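Local coordinates for protein alpha,alpha-trehalose-phosphate synthase (UDP-forming) (Burkholderia xenovorans, PDB 5V0T) that belongs to glycosyltransferase family 20 of the GT-B clan and binds uridine-5'-diphosphate and 6-O-phosphono-alpha-D-glucopyranose in its pockets, at residues E184-Q195 and F228-I239; A406-I414 and R441-L449. One frame throughout, in Å; residues are numbered along the deposited sequence.

Contact 1 of 2, residues E184-Q195 and F228-I239; sequences EALCSFDLLGFQ and FGRTLRAAAYPI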
# COMPACT_ATOMS: atom_id res chain seq x y z
N GLU A 184 -15.55 -11.73 -12.96
CA GLU A 184 -16.47 -11.27 -13.99
C GLU A 184 -16.78 -9.79 -13.82
O GLU A 184 -16.80 -9.03 -14.80
CB GLU A 184 -17.76 -12.10 -13.96
CG GLU A 184 -18.78 -11.62 -14.97
CD GLU A 184 -19.99 -12.54 -15.07
OE1 GLU A 184 -20.67 -12.49 -16.11
OE2 GLU A 184 -20.25 -13.30 -14.12
N ALA A 185 -17.00 -9.34 -12.58
CA ALA A 185 -17.23 -7.93 -12.32
C ALA A 185 -16.04 -7.08 -12.77
O ALA A 185 -16.23 -5.98 -13.33
CB ALA A 185 -17.51 -7.71 -10.83
N LEU A 186 -14.81 -7.57 -12.56
CA LEU A 186 -13.64 -6.85 -13.04
C LEU A 186 -13.68 -6.64 -14.55
O LEU A 186 -13.20 -5.61 -15.05
CB LEU A 186 -12.36 -7.59 -12.67
CG LEU A 186 -11.81 -7.50 -11.26
CD1 LEU A 186 -10.58 -8.41 -11.14
CD2 LEU A 186 -11.43 -6.06 -10.91
N CYS A 187 -14.26 -7.58 -15.29
CA CYS A 187 -14.31 -7.46 -16.73
C CYS A 187 -15.35 -6.47 -17.23
O CYS A 187 -15.44 -6.26 -18.44
CB CYS A 187 -14.54 -8.85 -17.36
SG CYS A 187 -13.15 -10.00 -17.04
N SER A 188 -16.12 -5.81 -16.35
CA SER A 188 -16.92 -4.68 -16.79
C SER A 188 -16.13 -3.38 -16.90
O SER A 188 -16.65 -2.41 -17.43
CB SER A 188 -18.11 -4.43 -15.85
OG SER A 188 -19.12 -5.40 -16.03
N PHE A 189 -14.92 -3.34 -16.37
CA PHE A 189 -14.09 -2.15 -16.54
C PHE A 189 -13.58 -2.07 -17.97
O PHE A 189 -13.45 -3.09 -18.66
CB PHE A 189 -12.93 -2.18 -15.54
CG PHE A 189 -13.34 -1.82 -14.12
CD1 PHE A 189 -13.48 -0.49 -13.74
CD2 PHE A 189 -13.58 -2.80 -13.17
CE1 PHE A 189 -13.84 -0.14 -12.45
CE2 PHE A 189 -13.95 -2.46 -11.88
CZ PHE A 189 -14.08 -1.11 -11.52
N ASP A 190 -13.32 -0.85 -18.44
CA ASP A 190 -12.67 -0.70 -19.74
C ASP A 190 -11.19 -1.06 -19.67
O ASP A 190 -10.65 -1.61 -20.64
CB ASP A 190 -12.84 0.73 -20.25
CG ASP A 190 -14.28 1.06 -20.53
OD1 ASP A 190 -14.91 0.29 -21.27
OD2 ASP A 190 -14.79 2.05 -19.99
N LEU A 191 -10.54 -0.78 -18.55
CA LEU A 191 -9.11 -0.99 -18.38
C LEU A 191 -8.85 -1.42 -16.95
O LEU A 191 -9.35 -0.80 -16.01
CB LEU A 191 -8.32 0.29 -18.69
CG LEU A 191 -6.83 0.25 -18.37
CD1 LEU A 191 -6.14 -0.78 -19.25
CD2 LEU A 191 -6.19 1.65 -18.54
N LEU A 192 -8.05 -2.48 -16.77
CA LEU A 192 -7.61 -2.94 -15.46
C LEU A 192 -6.13 -2.65 -15.31
O LEU A 192 -5.34 -2.95 -16.22
CB LEU A 192 -7.86 -4.45 -15.28
CG LEU A 192 -9.31 -4.91 -15.33
CD1 LEU A 192 -9.38 -6.42 -15.11
CD2 LEU A 192 -10.12 -4.18 -14.26
N GLY A 193 -5.75 -2.08 -14.18
CA GLY A 193 -4.37 -1.79 -13.87
C GLY A 193 -3.96 -2.52 -12.61
O GLY A 193 -4.69 -2.52 -11.61
N PHE A 194 -2.82 -3.20 -12.67
CA PHE A 194 -2.24 -3.87 -11.52
C PHE A 194 -0.89 -3.23 -11.21
O PHE A 194 -0.35 -2.46 -12.01
CB PHE A 194 -2.11 -5.39 -11.77
CG PHE A 194 -3.42 -6.05 -12.18
CD1 PHE A 194 -4.36 -6.40 -11.22
CD2 PHE A 194 -3.71 -6.28 -13.52
CE1 PHE A 194 -5.56 -6.97 -11.60
CE2 PHE A 194 -4.91 -6.87 -13.90
CZ PHE A 194 -5.84 -7.22 -12.93
N GLN A 195 -0.33 -3.54 -10.03
CA GLN A 195 0.92 -2.90 -9.63
C GLN A 195 2.10 -3.39 -10.46
O GLN A 195 2.91 -2.59 -10.94
CB GLN A 195 1.19 -3.14 -8.13
CG GLN A 195 0.21 -2.43 -7.20
CD GLN A 195 0.63 -1.00 -6.90
OE1 GLN A 195 1.35 -0.37 -7.68
NE2 GLN A 195 0.20 -0.49 -5.75
N PHE A 228 -16.03 -13.92 -20.20
CA PHE A 228 -17.41 -13.68 -19.77
C PHE A 228 -18.19 -12.89 -20.81
O PHE A 228 -19.04 -12.06 -20.47
CB PHE A 228 -17.45 -12.96 -18.42
CG PHE A 228 -16.70 -13.65 -17.32
CD1 PHE A 228 -17.26 -14.74 -16.67
CD2 PHE A 228 -15.45 -13.19 -16.93
CE1 PHE A 228 -16.57 -15.38 -15.65
CE2 PHE A 228 -14.76 -13.81 -15.91
CZ PHE A 228 -15.32 -14.91 -15.27
N GLY A 229 -17.89 -13.12 -22.09
CA GLY A 229 -18.52 -12.37 -23.15
C GLY A 229 -18.05 -10.94 -23.33
O GLY A 229 -18.54 -10.25 -24.23
N ARG A 230 -17.12 -10.47 -22.51
CA ARG A 230 -16.70 -9.08 -22.56
C ARG A 230 -15.29 -8.97 -23.14
O ARG A 230 -14.52 -9.94 -23.16
CB ARG A 230 -16.77 -8.46 -21.16
CG ARG A 230 -18.14 -8.67 -20.51
CD ARG A 230 -18.39 -7.75 -19.34
NE ARG A 230 -19.29 -6.66 -19.71
CZ ARG A 230 -18.87 -5.52 -20.24
NH1 ARG A 230 -17.58 -5.31 -20.45
NH2 ARG A 230 -19.75 -4.58 -20.56
N THR A 231 -14.97 -7.78 -23.63
CA THR A 231 -13.65 -7.44 -24.14
C THR A 231 -13.14 -6.22 -23.38
O THR A 231 -13.85 -5.23 -23.25
CB THR A 231 -13.69 -7.14 -25.64
OG1 THR A 231 -14.15 -8.29 -26.36
CG2 THR A 231 -12.30 -6.77 -26.14
N LEU A 232 -11.90 -6.29 -22.90
CA LEU A 232 -11.32 -5.18 -22.15
C LEU A 232 -9.80 -5.25 -22.27
O LEU A 232 -9.25 -6.09 -22.99
CB LEU A 232 -11.78 -5.21 -20.69
CG LEU A 232 -11.29 -6.34 -19.80
CD1 LEU A 232 -11.24 -5.82 -18.36
CD2 LEU A 232 -12.20 -7.57 -19.92
N ARG A 233 -9.13 -4.35 -21.56
CA ARG A 233 -7.68 -4.23 -21.60
C ARG A 233 -7.11 -4.33 -20.19
O ARG A 233 -7.78 -3.97 -19.22
CB ARG A 233 -7.24 -2.90 -22.24
CG ARG A 233 -7.83 -2.62 -23.63
CD ARG A 233 -7.25 -3.54 -24.70
NE ARG A 233 -5.85 -3.23 -25.01
CZ ARG A 233 -5.46 -2.42 -25.98
NH1 ARG A 233 -6.35 -1.81 -26.75
NH2 ARG A 233 -4.16 -2.21 -26.19
N ALA A 234 -5.87 -4.79 -20.08
CA ALA A 234 -5.24 -4.94 -18.77
C ALA A 234 -3.73 -4.77 -18.88
O ALA A 234 -3.11 -5.26 -19.82
CB ALA A 234 -5.58 -6.31 -18.17
N ALA A 235 -3.14 -4.09 -17.89
CA ALA A 235 -1.70 -3.83 -17.91
C ALA A 235 -1.21 -3.58 -16.49
O ALA A 235 -2.00 -3.50 -15.55
CB ALA A 235 -1.35 -2.65 -18.82
N ALA A 236 0.10 -3.44 -16.35
CA ALA A 236 0.74 -3.13 -15.08
C ALA A 236 1.20 -1.68 -15.07
O ALA A 236 1.76 -1.19 -16.05
CB ALA A 236 1.94 -4.06 -14.82
N TYR A 237 0.95 -0.99 -13.95
CA TYR A 237 1.32 0.41 -13.77
C TYR A 237 1.80 0.58 -12.33
O TYR A 237 0.99 0.77 -11.42
CB TYR A 237 0.14 1.35 -14.04
CG TYR A 237 -0.58 1.15 -15.36
CD1 TYR A 237 -1.58 0.18 -15.49
CD2 TYR A 237 -0.31 1.95 -16.45
CE1 TYR A 237 -2.26 -0.00 -16.69
CE2 TYR A 237 -0.98 1.78 -17.67
CZ TYR A 237 -1.96 0.80 -17.77
OH TYR A 237 -2.65 0.62 -18.95
N PRO A 238 3.11 0.48 -12.08
CA PRO A 238 3.60 0.55 -10.69
C PRO A 238 3.48 1.96 -10.14
O PRO A 238 4.01 2.90 -10.72
CB PRO A 238 5.06 0.09 -10.81
CG PRO A 238 5.44 0.39 -12.24
CD PRO A 238 4.18 0.19 -13.05
N ILE A 239 2.77 2.11 -9.01
CA ILE A 239 2.60 3.43 -8.44
C ILE A 239 3.93 3.93 -7.89
O ILE A 239 4.72 3.16 -7.32
CB ILE A 239 1.51 3.42 -7.36
CG1 ILE A 239 1.05 4.85 -7.05
CG2 ILE A 239 2.00 2.73 -6.08
CD1 ILE A 239 -0.19 4.92 -6.18
O HOH W 1 -20.20 -10.25 -18.31
O HOH W 2 -14.14 -1.95 -22.94
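E184 lies flat over the F228 ring, its CB 3.6 Å from the ring centroid and almost on the ring normal; with CG anti to the backbone N (chi1 177°), the extended methylenes run across the face. A water joins E184 OE1 to F228 O. C187 meets the same ring at its edge, SG 3.9 Å from F228 CD2.

The apolar contacts continue inward. L232 sends CD2 to C187 and CD1 to L192, whose CG is 3.7 Å away, while A234 CB touches both L192 CB and the edge of F194: a small residue beside two large ones. On the other sheet face G193, lacking a side chain, lets the Y237 ring edge come close, CD1 to CA 3.8 Å. The Y237 hydroxyl is hydrogen-bonded to D464.

Backbone bonds pair the strands in parallel from R233 N to D190 O through to Y237 N to F194 O, the last 2.8 Å long and nearly straight. R230 adds a weak bond from NH1 to C187 O. Beyond the strands Q195, bent at chi2 (-86°), turns OE1 to I239 N (3.2 Å, 176° at the hydrogen), while its NE2 is hydrogen-bonded to H164 O.

Strand 191-194 lies between 159-162 and 230-236, the parallel, helix-flanked arrangement of a Rossmann-like domain of the GT-B fold; the side chains of Q195 and I239 lie about 7 Å from the bound G6P and UDP respectively.

Contact 2 of 2, residues A406-I414 and R441-L449; sequences AQELDGALI and RHRDMMVQL
E408 crosses Q448 at about a right angle, its carboxylate plane turned 54° from the amide. E408 OE1 and Q448 NE2 are only 2.6 Å apart, yet the bond is weak because the N-H points poorly at the oxygen (117°); E408 OE2 forms a salt bridge with K383. L409 comes next, laying CB 4.0 Å from M445 SD and reaching with CD2 to CD2 of L449, so a branched apolar chain suits the buried place beside M445 and L449. The chain then turns, a type I beta turn running from L409 to A412. At G411 the backbones approach most closely, CA to CA of R441 4.2 Å. With no side chain, G411 can come this close to the helix, where a CB would run into R441 O and M445 CG; the flexible thioether of M445 runs on to A412. R441, extended from CG to NE, brings NH1 to G411 O at 2.9 Å, in the guanidinium plane but above the carbonyl plane; a weaker bond goes to A412 O. L413 lays CD2 over one guanidinium face, 3.7 Å from NH2. R441 NE forms a salt bridge with E437, so the guanidinium is held from both loop and helix, and its charge probably polarises the carbonyl of G411, and that of A412 more weakly.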
# COMPACT_ATOMS: atom_id res chain seq x y z
N ALA A 406 10.10 -4.15 -5.00
CA ALA A 406 11.32 -4.91 -5.29
C ALA A 406 11.50 -5.18 -6.77
O ALA A 406 12.62 -5.47 -7.20
CB ALA A 406 11.33 -6.24 -4.54
N GLN A 407 10.42 -5.11 -7.56
CA GLN A 407 10.57 -5.32 -9.00
C GLN A 407 11.37 -4.21 -9.67
O GLN A 407 11.89 -4.42 -10.77
CB GLN A 407 9.20 -5.44 -9.68
CG GLN A 407 8.37 -6.65 -9.26
CD GLN A 407 8.97 -7.96 -9.70
OE1 GLN A 407 9.31 -8.80 -8.86
NE2 GLN A 407 9.10 -8.16 -11.00
N GLU A 408 11.48 -3.03 -9.05
CA GLU A 408 12.21 -1.94 -9.69
C GLU A 408 13.39 -1.41 -8.88
O GLU A 408 14.28 -0.80 -9.48
CB GLU A 408 11.26 -0.77 -10.03
CG GLU A 408 10.26 -0.34 -8.95
CD GLU A 408 9.03 0.45 -9.49
OE1 GLU A 408 9.10 1.13 -10.54
OE2 GLU A 408 7.98 0.40 -8.83
N LEU A 409 13.46 -1.66 -7.57
CA LEU A 409 14.47 -1.04 -6.71
C LEU A 409 15.70 -1.95 -6.62
O LEU A 409 15.91 -2.63 -5.62
CB LEU A 409 13.90 -0.74 -5.33
CG LEU A 409 12.84 0.34 -5.28
CD1 LEU A 409 12.50 0.68 -3.83
CD2 LEU A 409 13.34 1.57 -6.05
N ASP A 410 16.54 -1.90 -7.66
CA ASP A 410 17.67 -2.81 -7.74
C ASP A 410 18.72 -2.57 -6.65
O ASP A 410 19.42 -3.50 -6.25
CB ASP A 410 18.33 -2.71 -9.11
CG ASP A 410 17.66 -3.59 -10.15
OD1 ASP A 410 17.16 -4.67 -9.77
OD2 ASP A 410 17.63 -3.19 -11.33
N GLY A 411 18.85 -1.34 -6.18
CA GLY A 411 19.86 -1.03 -5.19
C GLY A 411 19.53 -1.45 -3.77
O GLY A 411 20.32 -1.21 -2.86
N ALA A 412 18.36 -2.04 -3.54
CA ALA A 412 18.05 -2.52 -2.21
C ALA A 412 18.74 -3.87 -1.95
O ALA A 412 19.13 -4.59 -2.87
CB ALA A 412 16.54 -2.66 -2.04
N LEU A 413 18.88 -4.20 -0.67
CA LEU A 413 19.22 -5.55 -0.26
C LEU A 413 17.92 -6.34 -0.16
O LEU A 413 17.13 -6.13 0.77
CB LEU A 413 19.98 -5.56 1.07
CG LEU A 413 21.34 -4.87 1.12
CD1 LEU A 413 21.83 -4.73 2.58
CD2 LEU A 413 22.39 -5.61 0.27
N ILE A 414 17.70 -7.23 -1.12
CA ILE A 414 16.45 -7.99 -1.23
C ILE A 414 16.53 -9.20 -0.32
O ILE A 414 17.53 -9.93 -0.33
CB ILE A 414 16.20 -8.42 -2.69
CG1 ILE A 414 16.22 -7.22 -3.62
CG2 ILE A 414 14.84 -9.10 -2.81
CD1 ILE A 414 15.18 -6.21 -3.27
N ARG A 441 24.13 2.55 -4.90
CA ARG A 441 22.79 1.97 -4.84
C ARG A 441 21.73 3.07 -4.79
O ARG A 441 20.72 3.00 -5.49
CB ARG A 441 22.65 1.05 -3.62
CG ARG A 441 23.47 -0.23 -3.70
CD ARG A 441 23.56 -0.91 -2.32
NE ARG A 441 24.19 -2.23 -2.40
CZ ARG A 441 23.54 -3.36 -2.65
NH1 ARG A 441 22.24 -3.36 -2.84
NH2 ARG A 441 24.21 -4.51 -2.71
N HIS A 442 21.96 4.09 -3.95
CA HIS A 442 21.01 5.19 -3.85
C HIS A 442 20.86 5.92 -5.18
O HIS A 442 19.75 6.26 -5.59
CB HIS A 442 21.46 6.16 -2.76
CG HIS A 442 20.56 7.34 -2.60
ND1 HIS A 442 20.93 8.61 -3.00
CD2 HIS A 442 19.31 7.45 -2.09
CE1 HIS A 442 19.94 9.45 -2.73
NE2 HIS A 442 18.95 8.77 -2.19
N ARG A 443 21.98 6.16 -5.86
CA ARG A 443 21.94 6.85 -7.14
C ARG A 443 21.09 6.09 -8.14
O ARG A 443 20.20 6.66 -8.79
CB ARG A 443 23.37 7.03 -7.67
CG ARG A 443 23.59 8.24 -8.53
CD ARG A 443 25.03 8.73 -8.37
NE ARG A 443 25.98 7.62 -8.32
CZ ARG A 443 27.02 7.57 -7.50
NH1 ARG A 443 27.25 8.55 -6.64
NH2 ARG A 443 27.83 6.51 -7.53
N ASP A 444 21.33 4.79 -8.28
CA ASP A 444 20.55 3.99 -9.22
C ASP A 444 19.07 4.03 -8.88
O ASP A 444 18.22 4.15 -9.77
CB ASP A 444 21.03 2.54 -9.24
CG ASP A 444 22.49 2.41 -9.65
OD1 ASP A 444 23.01 3.33 -10.31
OD2 ASP A 444 23.10 1.37 -9.31
N MET A 445 18.73 3.93 -7.60
CA MET A 445 17.31 3.90 -7.25
C MET A 445 16.66 5.25 -7.50
O MET A 445 15.50 5.31 -7.93
CB MET A 445 17.14 3.46 -5.80
CG MET A 445 17.47 1.99 -5.62
SD MET A 445 17.04 1.35 -4.00
CE MET A 445 18.33 2.05 -2.98
N MET A 446 17.38 6.35 -7.25
CA MET A 446 16.80 7.68 -7.48
C MET A 446 16.49 7.88 -8.96
O MET A 446 15.46 8.48 -9.31
CB MET A 446 17.75 8.77 -6.98
CG MET A 446 17.76 8.88 -5.45
SD MET A 446 16.15 9.23 -4.68
CE MET A 446 15.98 10.99 -4.97
N VAL A 447 17.36 7.40 -9.85
CA VAL A 447 17.07 7.45 -11.28
C VAL A 447 15.77 6.72 -11.58
O VAL A 447 14.88 7.25 -12.26
CB VAL A 447 18.25 6.87 -12.08
CG1 VAL A 447 17.88 6.74 -13.55
CG2 VAL A 447 19.48 7.76 -11.92
N GLN A 448 15.61 5.50 -11.04
CA GLN A 448 14.40 4.73 -11.26
C GLN A 448 13.17 5.47 -10.74
O GLN A 448 12.17 5.62 -11.45
CB GLN A 448 14.52 3.36 -10.58
CG GLN A 448 13.50 2.31 -11.02
CD GLN A 448 12.06 2.63 -10.61
OE1 GLN A 448 11.81 3.08 -9.48
NE2 GLN A 448 11.11 2.39 -11.52
N LEU A 449 13.24 5.94 -9.49
CA LEU A 449 12.11 6.64 -8.88
C LEU A 449 11.76 7.92 -9.63
O LEU A 449 10.59 8.29 -9.70
CB LEU A 449 12.43 6.96 -7.42
CG LEU A 449 12.66 5.75 -6.52
CD1 LEU A 449 13.23 6.19 -5.19
CD2 LEU A 449 11.36 4.98 -6.34

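In the fold
From the N terminus, contact 1 comes first: strand 191-194 and strand 230-236 meet after a loop that holds helix 197-209 and the hairpin strands 214-216 and 223-227, the latter antiparallel to 230-236. Contact 2 follows in series, neither crossing nor enclosing the first; it closes a loop made largely of helix 420-432 and the start of helix 435-451, and sets the approach to strand 413-415, an outermost strand of the parallel six-stranded sheet, against helix 435-451. Contact 1 thus belongs to the mixed sheet and contact 2 to the other sheet. Though their centres are 28 Å apart, they touch where P238 CB packs 3.5 Å from E408 OE2. K383 joins them too, bonding to I239 and E408.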